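PDB 2F3O: pyruvate formate-lyase 2 from Archaeoglobus fulgidus, which is of unsettled function but belongs to the glycyl radical enzymes and is probably a lyase related to pyruvate formate-lyase and glycerol dehydratase. Local coordinates for residues 359-373 with 388-401. Residues are numbered along the deposited sequence; the frame is centred on the assembly and turned at random.
Sequences TDRLRLRQPNVHVRI and AISSGCNNLALFFD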
ATOM      1  N   THR A 359      35.479 -13.915 -30.884  1.00 53.40           N
ATOM      2  CA  THR A 359      35.151 -12.590 -31.388  1.00 53.43           C
ATOM      3  C   THR A 359      36.212 -12.087 -32.362  1.00 53.52           C
ATOM      4  O   THR A 359      35.878 -11.574 -33.431  1.00 53.27           O
ATOM      5  CB  THR A 359      34.973 -11.572 -30.241  1.00 53.46           C
ATOM      6  OG1 THR A 359      33.878 -11.975 -29.412  1.00 52.81           O
ATOM      7  CG2 THR A 359      34.700 -10.187 -30.799  1.00 53.07           C
ATOM      8  N   ASP A 360      37.479 -12.283 -31.998  1.00 53.76           N
ATOM      9  CA  ASP A 360      38.613 -11.797 -32.786  1.00 54.52           C
ATOM     10  C   ASP A 360      38.697 -12.501 -34.141  1.00 54.70           C
ATOM     11  O   ASP A 360      38.995 -11.868 -35.171  1.00 54.50           O
ATOM     12  CB  ASP A 360      39.930 -11.995 -32.015  1.00 54.75           C
ATOM     13  CG  ASP A 360      41.070 -11.086 -32.525  1.00 56.25           C
ATOM     14  OD1 ASP A 360      40.819 -10.221 -33.412  1.00 57.11           O
ATOM     15  OD2 ASP A 360      42.218 -11.225 -32.014  1.00 56.82           O
ATOM     16  N   ARG A 361      38.435 -13.806 -34.122  1.00 54.67           N
ATOM     17  CA  ARG A 361      38.504 -14.627 -35.316  1.00 54.77           C
ATOM     18  C   ARG A 361      37.386 -14.263 -36.288  1.00 54.44           C
ATOM     19  O   ARG A 361      37.625 -14.105 -37.483  1.00 54.72           O
ATOM     20  CB  ARG A 361      38.430 -16.115 -34.941  1.00 55.01           C
ATOM     21  CG  ARG A 361      37.958 -17.051 -36.075  1.00 56.15           C
ATOM     22  CD  ARG A 361      39.037 -17.309 -37.142  1.00 58.40           C
ATOM     23  NE  ARG A 361      38.674 -18.387 -38.065  1.00 60.06           N
ATOM     24  CZ  ARG A 361      38.778 -19.691 -37.787  1.00 60.58           C
ATOM     25  NH1 ARG A 361      39.231 -20.099 -36.597  1.00 58.98           N
ATOM     26  NH2 ARG A 361      38.420 -20.594 -38.704  1.00 60.17           N
ATOM     27  N   LEU A 362      36.176 -14.104 -35.762  1.00 53.74           N
ATOM     28  CA  LEU A 362      34.998 -13.998 -36.602  1.00 52.96           C
ATOM     29  C   LEU A 362      34.874 -12.668 -37.300  1.00 52.32           C
ATOM     30  O   LEU A 362      34.528 -12.635 -38.469  1.00 52.76           O
ATOM     31  CB  LEU A 362      33.727 -14.285 -35.806  1.00 53.25           C
ATOM     32  CG  LEU A 362      33.062 -15.649 -36.026  1.00 53.66           C
ATOM     33  CD1 LEU A 362      34.020 -16.654 -36.601  1.00 54.38           C
ATOM     34  CD2 LEU A 362      32.424 -16.195 -34.757  1.00 53.73           C
ATOM     35  N   ARG A 363      35.152 -11.583 -36.584  1.00 51.28           N
ATOM     36  CA  ARG A 363      35.010 -10.214 -37.099  1.00 50.41           C
ATOM     37  C   ARG A 363      33.747  -9.925 -37.889  1.00 50.03           C
ATOM     38  O   ARG A 363      33.809  -9.229 -38.898  1.00 49.63           O
ATOM     39  CB  ARG A 363      36.219  -9.818 -37.931  1.00 50.27           C
ATOM     40  CG  ARG A 363      37.473 -10.144 -37.230  1.00 50.13           C
ATOM     41  CD  ARG A 363      38.619  -9.318 -37.686  1.00 49.66           C
ATOM     42  NE  ARG A 363      39.672  -9.340 -36.680  1.00 48.62           N
ATOM     43  CZ  ARG A 363      40.831  -8.708 -36.815  1.00 47.72           C
ATOM     44  NH1 ARG A 363      41.073  -8.014 -37.915  1.00 46.14           N
ATOM     45  NH2 ARG A 363      41.725  -8.741 -35.837  1.00 48.15           N
ATOM     46  N   LEU A 364      32.618 -10.471 -37.437  1.00 49.76           N
ATOM     47  CA  LEU A 364      31.333 -10.252 -38.088  1.00 49.64           C
ATOM     48  C   LEU A 364      30.619  -9.083 -37.432  1.00 49.66           C
ATOM     49  O   LEU A 364      31.028  -8.643 -36.352  1.00 50.14           O
ATOM     50  CB  LEU A 364      30.478 -11.500 -37.973  1.00 49.52           C
ATOM     51  CG  LEU A 364      31.096 -12.750 -38.580  1.00 49.62           C
ATOM     52  CD1 LEU A 364      30.336 -13.980 -38.120  1.00 49.72           C
ATOM     53  CD2 LEU A 364      31.096 -12.647 -40.104  1.00 49.10           C
ATOM     54  N   ARG A 365      29.542  -8.600 -38.052  1.00 49.26           N
ATOM     55  CA  ARG A 365      28.799  -7.458 -37.509  1.00 48.88           C
ATOM     56  C   ARG A 365      28.108  -7.762 -36.182  1.00 48.77           C
ATOM     57  O   ARG A 365      27.773  -6.846 -35.428  1.00 48.52           O
ATOM     58  CB  ARG A 365      27.774  -6.915 -38.515  1.00 48.88           C
ATOM     59  CG  ARG A 365      26.653  -7.874 -38.870  1.00 48.43           C
ATOM     60  CD  ARG A 365      25.532  -7.223 -39.713  1.00 48.66           C
ATOM     61  NE  ARG A 365      24.385  -6.738 -38.929  1.00 47.87           N
ATOM     62  CZ  ARG A 365      23.377  -7.499 -38.495  1.00 46.76           C
ATOM     63  NH1 ARG A 365      23.366  -8.802 -38.727  1.00 47.19           N
ATOM     64  NH2 ARG A 365      22.380  -6.965 -37.804  1.00 46.44           N
ATOM     65  N   GLN A 366      27.901  -9.045 -35.892  1.00 48.54           N
ATOM     66  CA  GLN A 366      27.094  -9.393 -34.746  1.00 48.51           C
ATOM     67  C   GLN A 366      27.426 -10.672 -33.996  1.00 48.51           C
ATOM     68  O   GLN A 366      27.538 -11.739 -34.603  1.00 49.05           O
ATOM     69  CB  GLN A 366      25.602  -9.526 -35.127  1.00 48.14           C
ATOM     70  CG  GLN A 366      24.795  -8.253 -35.312  1.00 48.68           C
ATOM     71  CD  GLN A 366      24.586  -7.463 -34.050  1.00 48.90           C
ATOM     72  OE1 GLN A 366      24.546  -8.014 -32.969  1.00 50.79           O
ATOM     73  NE2 GLN A 366      24.423  -6.158 -34.188  1.00 49.20           N
ATOM     74  N   PRO A 367      27.833 -10.524 -32.738  1.00 47.80           N
ATOM     75  CA  PRO A 367      27.037 -10.091 -31.617  1.00 46.93           C
ATOM     76  C   PRO A 367      27.703  -8.752 -31.253  1.00 46.32           C
ATOM     77  O   PRO A 367      28.824  -8.465 -31.694  1.00 46.44           O
ATOM     78  CB  PRO A 367      27.291 -11.160 -30.550  1.00 46.67           C
ATOM     79  CG  PRO A 367      28.377 -11.999 -31.075  1.00 47.02           C
ATOM     80  CD  PRO A 367      28.982 -11.304 -32.274  1.00 47.91           C
ATOM     81  N   ASN A 368      27.033  -7.895 -30.507  1.00 45.38           N
ATOM     82  CA  ASN A 368      27.721  -6.713 -30.077  1.00 44.38           C
ATOM     83  C   ASN A 368      28.464  -7.107 -28.844  1.00 43.82           C
ATOM     84  O   ASN A 368      27.861  -7.246 -27.796  1.00 44.37           O
ATOM     85  CB  ASN A 368      26.750  -5.590 -29.760  1.00 44.36           C
ATOM     86  CG  ASN A 368      27.399  -4.239 -29.886  1.00 43.74           C
ATOM     87  OD1 ASN A 368      28.617  -4.133 -29.908  1.00 42.70           O
ATOM     88  ND2 ASN A 368      26.591  -3.198 -29.986  1.00 43.98           N
ATOM     89  N   VAL A 369      29.767  -7.319 -28.952  1.00 42.95           N
ATOM     90  CA  VAL A 369      30.505  -7.772 -27.772  1.00 42.36           C
ATOM     91  C   VAL A 369      31.033  -6.663 -26.852  1.00 41.99           C
ATOM     92  O   VAL A 369      31.755  -5.749 -27.268  1.00 42.10           O
ATOM     93  CB  VAL A 369      31.470  -8.924 -28.084  1.00 42.24           C
ATOM     94  CG1 VAL A 369      31.515  -9.150 -29.574  1.00 42.51           C
ATOM     95  CG2 VAL A 369      32.825  -8.730 -27.442  1.00 42.17           C
ATOM     96  N   HIS A 370      30.636  -6.766 -25.591  1.00 41.41           N
ATOM     97  CA  HIS A 370      30.877  -5.730 -24.622  1.00 40.97           C
ATOM     98  C   HIS A 370      31.761  -6.238 -23.526  1.00 41.23           C
ATOM     99  O   HIS A 370      31.442  -7.218 -22.862  1.00 41.30           O
ATOM    100  CB  HIS A 370      29.564  -5.294 -24.027  1.00 40.64           C
ATOM    101  CG  HIS A 370      28.662  -4.616 -25.002  1.00 39.32           C
ATOM    102  ND1 HIS A 370      27.307  -4.499 -24.802  1.00 38.58           N
ATOM    103  CD2 HIS A 370      28.920  -4.013 -26.184  1.00 38.63           C
ATOM    104  CE1 HIS A 370      26.767  -3.844 -25.810  1.00 38.25           C
ATOM    105  NE2 HIS A 370      27.724  -3.541 -26.667  1.00 38.57           N
ATOM    106  N   VAL A 371      32.895  -5.579 -23.342  1.00 41.61           N
ATOM    107  CA  VAL A 371      33.889  -6.060 -22.397  1.00 41.68           C
ATOM    108  C   VAL A 371      33.970  -5.116 -21.212  1.00 42.04           C
ATOM    109  O   VAL A 371      34.329  -3.952 -21.359  1.00 42.06           O
ATOM    110  CB  VAL A 371      35.287  -6.200 -23.038  1.00 41.29           C
ATOM    111  CG1 VAL A 371      36.182  -7.036 -22.161  1.00 40.88           C
ATOM    112  CG2 VAL A 371      35.197  -6.826 -24.410  1.00 40.98           C
ATOM    113  N   ARG A 372      33.609  -5.629 -20.043  1.00 42.58           N
ATOM    114  CA  ARG A 372      33.785  -4.908 -18.797  1.00 42.92           C
ATOM    115  C   ARG A 372      35.232  -5.045 -18.306  1.00 43.79           C
ATOM    116  O   ARG A 372      35.769  -6.156 -18.162  1.00 43.57           O
ATOM    117  CB  ARG A 372      32.825  -5.443 -17.731  1.00 42.96           C
ATOM    118  CG  ARG A 372      31.376  -4.997 -17.845  1.00 41.96           C
ATOM    119  CD  ARG A 372      30.526  -5.597 -16.707  1.00 41.71           C
ATOM    120  NE  ARG A 372      31.145  -5.410 -15.397  1.00 39.16           N
ATOM    121  CZ  ARG A 372      30.586  -5.742 -14.236  1.00 37.23           C
ATOM    122  NH1 ARG A 372      29.367  -6.253 -14.216  1.00 37.11           N
ATOM    123  NH2 ARG A 372      31.235  -5.537 -13.092  1.00 33.62           N
ATOM    124  N   ILE A 373      35.875  -3.907 -18.073  1.00 44.55           N
ATOM    125  CA  ILE A 373      37.176  -3.907 -17.433  1.00 45.34           C
ATOM    126  C   ILE A 373      37.183  -2.929 -16.282  1.00 46.19           C
ATOM    127  O   ILE A 373      36.356  -2.002 -16.221  1.00 46.51           O
ATOM    128  CB  ILE A 373      38.298  -3.521 -18.393  1.00 45.15           C
ATOM    129  CG1 ILE A 373      37.930  -2.284 -19.178  1.00 44.44           C
ATOM    130  CG2 ILE A 373      38.589  -4.637 -19.379  1.00 45.68           C
ATOM    131  CD1 ILE A 373      38.907  -2.032 -20.272  1.00 45.95           C
ATOM    132  N   ALA A 388      43.789  -7.459 -30.112  1.00 54.30           N
ATOM    133  CA  ALA A 388      42.657  -7.648 -31.002  1.00 53.72           C
ATOM    134  C   ALA A 388      42.271  -6.324 -31.630  1.00 53.29           C
ATOM    135  O   ALA A 388      42.090  -6.242 -32.838  1.00 53.19           O
ATOM    136  CB  ALA A 388      41.491  -8.239 -30.254  1.00 53.63           C
ATOM    137  N   ILE A 389      42.195  -5.289 -30.802  1.00 53.08           N
ATOM    138  CA  ILE A 389      41.781  -3.962 -31.242  1.00 52.76           C
ATOM    139  C   ILE A 389      42.759  -3.366 -32.236  1.00 52.88           C
ATOM    140  O   ILE A 389      42.347  -2.951 -33.316  1.00 52.71           O
ATOM    141  CB  ILE A 389      41.582  -3.010 -30.046  1.00 52.69           C
ATOM    142  CG1 ILE A 389      40.371  -3.447 -29.219  1.00 52.55           C
ATOM    143  CG2 ILE A 389      41.341  -1.619 -30.518  1.00 51.44           C
ATOM    144  CD1 ILE A 389      40.079  -2.550 -28.029  1.00 52.67           C
ATOM    145  N   SER A 390      44.049  -3.391 -31.888  1.00 53.25           N
ATOM    146  CA  SER A 390      45.133  -2.886 -32.755  1.00 53.79           C
ATOM    147  C   SER A 390      45.251  -3.581 -34.114  1.00 54.19           C
ATOM    148  O   SER A 390      45.549  -2.934 -35.121  1.00 54.38           O
ATOM    149  CB  SER A 390      46.480  -2.973 -32.052  1.00 53.54           C
ATOM    150  OG  SER A 390      46.779  -4.311 -31.720  1.00 53.26           O
ATOM    151  N   SER A 391      44.987  -4.888 -34.140  1.00 54.51           N
ATOM    152  CA  SER A 391      44.926  -5.640 -35.389  1.00 54.68           C
ATOM    153  C   SER A 391      43.591  -5.464 -36.119  1.00 55.13           C
ATOM    154  O   SER A 391      43.202  -6.307 -36.920  1.00 55.47           O
ATOM    155  CB  SER A 391      45.224  -7.121 -35.153  1.00 54.46           C
ATOM    156  OG  SER A 391      44.231  -7.718 -34.345  1.00 54.25           O
ATOM    157  N   GLY A 392      42.892  -4.374 -35.832  1.00 55.54           N
ATOM    158  CA  GLY A 392      41.738  -3.953 -36.613  1.00 56.14           C
ATOM    159  C   GLY A 392      40.462  -4.766 -36.545  1.00 56.49           C
ATOM    160  O   GLY A 392      39.679  -4.742 -37.492  1.00 56.70           O
ATOM    161  N   CYS A 393      40.238  -5.468 -35.437  1.00 56.85           N
ATOM    162  CA  CYS A 393      39.034  -6.287 -35.280  1.00 57.32           C
ATOM    163  C   CYS A 393      37.746  -5.485 -35.295  1.00 57.50           C
ATOM    164  O   CYS A 393      36.740  -5.963 -35.824  1.00 57.93           O
ATOM    165  CB  CYS A 393      39.102  -7.149 -34.024  1.00 57.41           C
ATOM    166  SG  CYS A 393      38.894  -6.211 -32.511  1.00 58.64           S
ATOM    167  N   ASN A 394      37.793  -4.285 -34.710  1.00 57.37           N
ATOM    168  CA  ASN A 394      36.736  -3.291 -34.829  1.00 57.21           C
ATOM    169  C   ASN A 394      35.349  -3.784 -34.445  1.00 56.93           C
ATOM    170  O   ASN A 394      34.366  -3.465 -35.120  1.00 57.34           O
ATOM    171  CB  ASN A 394      36.713  -2.726 -36.255  1.00 57.49           C
ATOM    172  CG  ASN A 394      37.914  -1.851 -36.555  1.00 58.48           C
ATOM    173  OD1 ASN A 394      38.800  -1.675 -35.704  1.00 59.58           O
ATOM    174  ND2 ASN A 394      37.951  -1.290 -37.766  1.00 58.20           N
ATOM    175  N   ASN A 395      35.278  -4.569 -33.375  1.00 56.16           N
ATOM    176  CA  ASN A 395      34.039  -5.225 -32.967  1.00 55.30           C
ATOM    177  C   ASN A 395      33.917  -5.421 -31.452  1.00 54.71           C
ATOM    178  O   ASN A 395      33.195  -6.309 -30.980  1.00 54.88           O
ATOM    179  CB  ASN A 395      33.832  -6.540 -33.732  1.00 55.40           C
ATOM    180  CG  ASN A 395      34.899  -7.619 -33.428  1.00 56.67           C
ATOM    181  OD1 ASN A 395      34.747  -8.762 -33.842  1.00 58.89           O
ATOM    182  ND2 ASN A 395      35.959  -7.268 -32.724  1.00 57.37           N
ATOM    183  N   LEU A 396      34.650  -4.592 -30.712  1.00 53.46           N
ATOM    184  CA  LEU A 396      34.689  -4.622 -29.254  1.00 52.16           C
ATOM    185  C   LEU A 396      34.204  -3.302 -28.708  1.00 51.61           C
ATOM    186  O   LEU A 396      34.340  -2.276 -29.360  1.00 51.66           O
ATOM    187  CB  LEU A 396      36.123  -4.817 -28.771  1.00 51.96           C
ATOM    188  CG  LEU A 396      36.554  -6.158 -28.187  1.00 51.64           C
ATOM    189  CD1 LEU A 396      35.911  -7.281 -28.933  1.00 51.09           C
ATOM    190  CD2 LEU A 396      38.069  -6.297 -28.220  1.00 51.79           C
ATOM    191  N   ALA A 397      33.633  -3.317 -27.511  1.00 50.97           N
ATOM    192  CA  ALA A 397      33.398  -2.072 -26.793  1.00 50.34           C
ATOM    193  C   ALA A 397      33.880  -2.264 -25.381  1.00 50.02           C
ATOM    194  O   ALA A 397      33.728  -3.347 -24.810  1.00 50.23           O
ATOM    195  CB  ALA A 397      31.960  -1.709 -26.797  1.00 50.13           C
ATOM    196  N   LEU A 398      34.463  -1.217 -24.817  1.00 49.43           N
ATOM    197  CA  LEU A 398      35.043  -1.305 -23.488  1.00 48.90           C
ATOM    198  C   LEU A 398      34.222  -0.525 -22.480  1.00 48.30           C
ATOM    199  O   LEU A 398      33.898   0.635 -22.701  1.00 48.43           O
ATOM    200  CB  LEU A 398      36.491  -0.809 -23.519  1.00 49.12           C
ATOM    201  CG  LEU A 398      37.411  -1.711 -24.348  1.00 48.69           C
ATOM    202  CD1 LEU A 398      38.773  -1.098 -24.464  1.00 48.58           C
ATOM    203  CD2 LEU A 398      37.504  -3.099 -23.723  1.00 47.49           C
ATOM    204  N   PHE A 399      33.879  -1.174 -21.377  1.00 47.56           N
ATOM    205  CA  PHE A 399      33.037  -0.569 -20.355  1.00 46.82           C
ATOM    206  C   PHE A 399      33.793  -0.520 -19.034  1.00 46.88           C
ATOM    207  O   PHE A 399      34.297  -1.539 -18.551  1.00 46.68           O
ATOM    208  CB  PHE A 399      31.753  -1.377 -20.192  1.00 46.56           C
ATOM    209  CG  PHE A 399      30.799  -1.252 -21.350  1.00 45.63           C
ATOM    210  CD1 PHE A 399      30.980  -1.984 -22.506  1.00 45.13           C
ATOM    211  CD2 PHE A 399      29.709  -0.409 -21.270  1.00 44.42           C
ATOM    212  CE1 PHE A 399      30.106  -1.848 -23.556  1.00 45.76           C
ATOM    213  CE2 PHE A 399      28.828  -0.288 -22.315  1.00 44.83           C
ATOM    214  CZ  PHE A 399      29.023  -1.009 -23.457  1.00 45.87           C
ATOM    215  N   PHE A 400      33.877   0.665 -18.445  1.00 47.03           N
ATOM    216  CA  PHE A 400      34.703   0.856 -17.256  1.00 47.22           C
ATOM    217  C   PHE A 400      33.865   0.786 -15.992  1.00 46.83           C
ATOM    218  O   PHE A 400      33.002   1.635 -15.778  1.00 46.83           O
ATOM    219  CB  PHE A 400      35.504   2.156 -17.384  1.00 47.57           C
ATOM    220  CG  PHE A 400      36.442   2.155 -18.574  1.00 48.90           C
ATOM    221  CD1 PHE A 400      36.068   2.727 -19.781  1.00 49.53           C
ATOM    222  CD2 PHE A 400      37.678   1.517 -18.503  1.00 50.11           C
ATOM    223  CE1 PHE A 400      36.911   2.685 -20.884  1.00 49.63           C
ATOM    224  CE2 PHE A 400      38.528   1.482 -19.612  1.00 50.06           C
ATOM    225  CZ  PHE A 400      38.140   2.065 -20.799  1.00 49.42           C
ATOM    226  N   ASP A 401      34.113  -0.246 -15.184  1.00 46.20           N
ATOM    227  CA  ASP A 401      33.264  -0.590 -14.037  1.00 46.03           C
ATOM    228  C   ASP A 401      33.039   0.525 -13.022  1.00 46.25           C
ATOM    229  O   ASP A 401      31.924   0.754 -12.581  1.00 46.38           O
ATOM    230  CB  ASP A 401      33.824  -1.802 -13.301  1.00 45.56           C
ATOM    231  CG  ASP A 401      33.453  -3.094 -13.953  1.00 44.44           C
ATOM    232  OD1 ASP A 401      32.648  -3.061 -14.901  1.00 43.79           O
ATOM    233  OD2 ASP A 401      33.949  -4.143 -13.510  1.00 42.80           O
TER
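Asp401 OD1 takes part in two hydrogen bonds, one from Arg372 NE (2.8 Å, on its syn side) and one with the hydroxyl of Tyr421. Arg372 NH2 reaches the other oxygen, OD2, from above the carboxylate plane, making a side-on, two-nitrogen salt bridge in which guanidinium and carboxylate stand 75° apart. A bend at chi3 (49°) brings NE and NH2 to the two oxygens of Asp401, which follows directly on the neighbouring strand. Between strands 368-373 and 396-400 runs a parallel ladder, well formed from Val371 onward, with Val371 N to Ala397 O at 2.8 Å and Ile373 N to Phe399 O at 2.9 Å. On one face of the sheet Phe399 sets CE1 over the His370 ring, 3.4 Å from His370 CG, with the planes inclined at 57°; on the other, Ile373 CD1 meets Leu398 CD2 and Phe400 CE2. At the far end Arg363 NH1 bonds Ser391 O (2.9 Å), beside the Schellman turn closing helix 379-390, while NH2 holds Asp360 OD1 in the guanidinium plane and Cys393 CA covers one face. A leucine in place of this arginine would probably leave the Asp360 carboxylate without its charged mate and Ser391 O without its donor from the other helix end. The unit is a classic beta-alpha-beta crossover, in which one buried salt bridge closes the C-terminal end of the strand pair, a partly exposed arginine joins the two helix ends, and apolar contacts fill the sheet face bearing Val371 and Ile373.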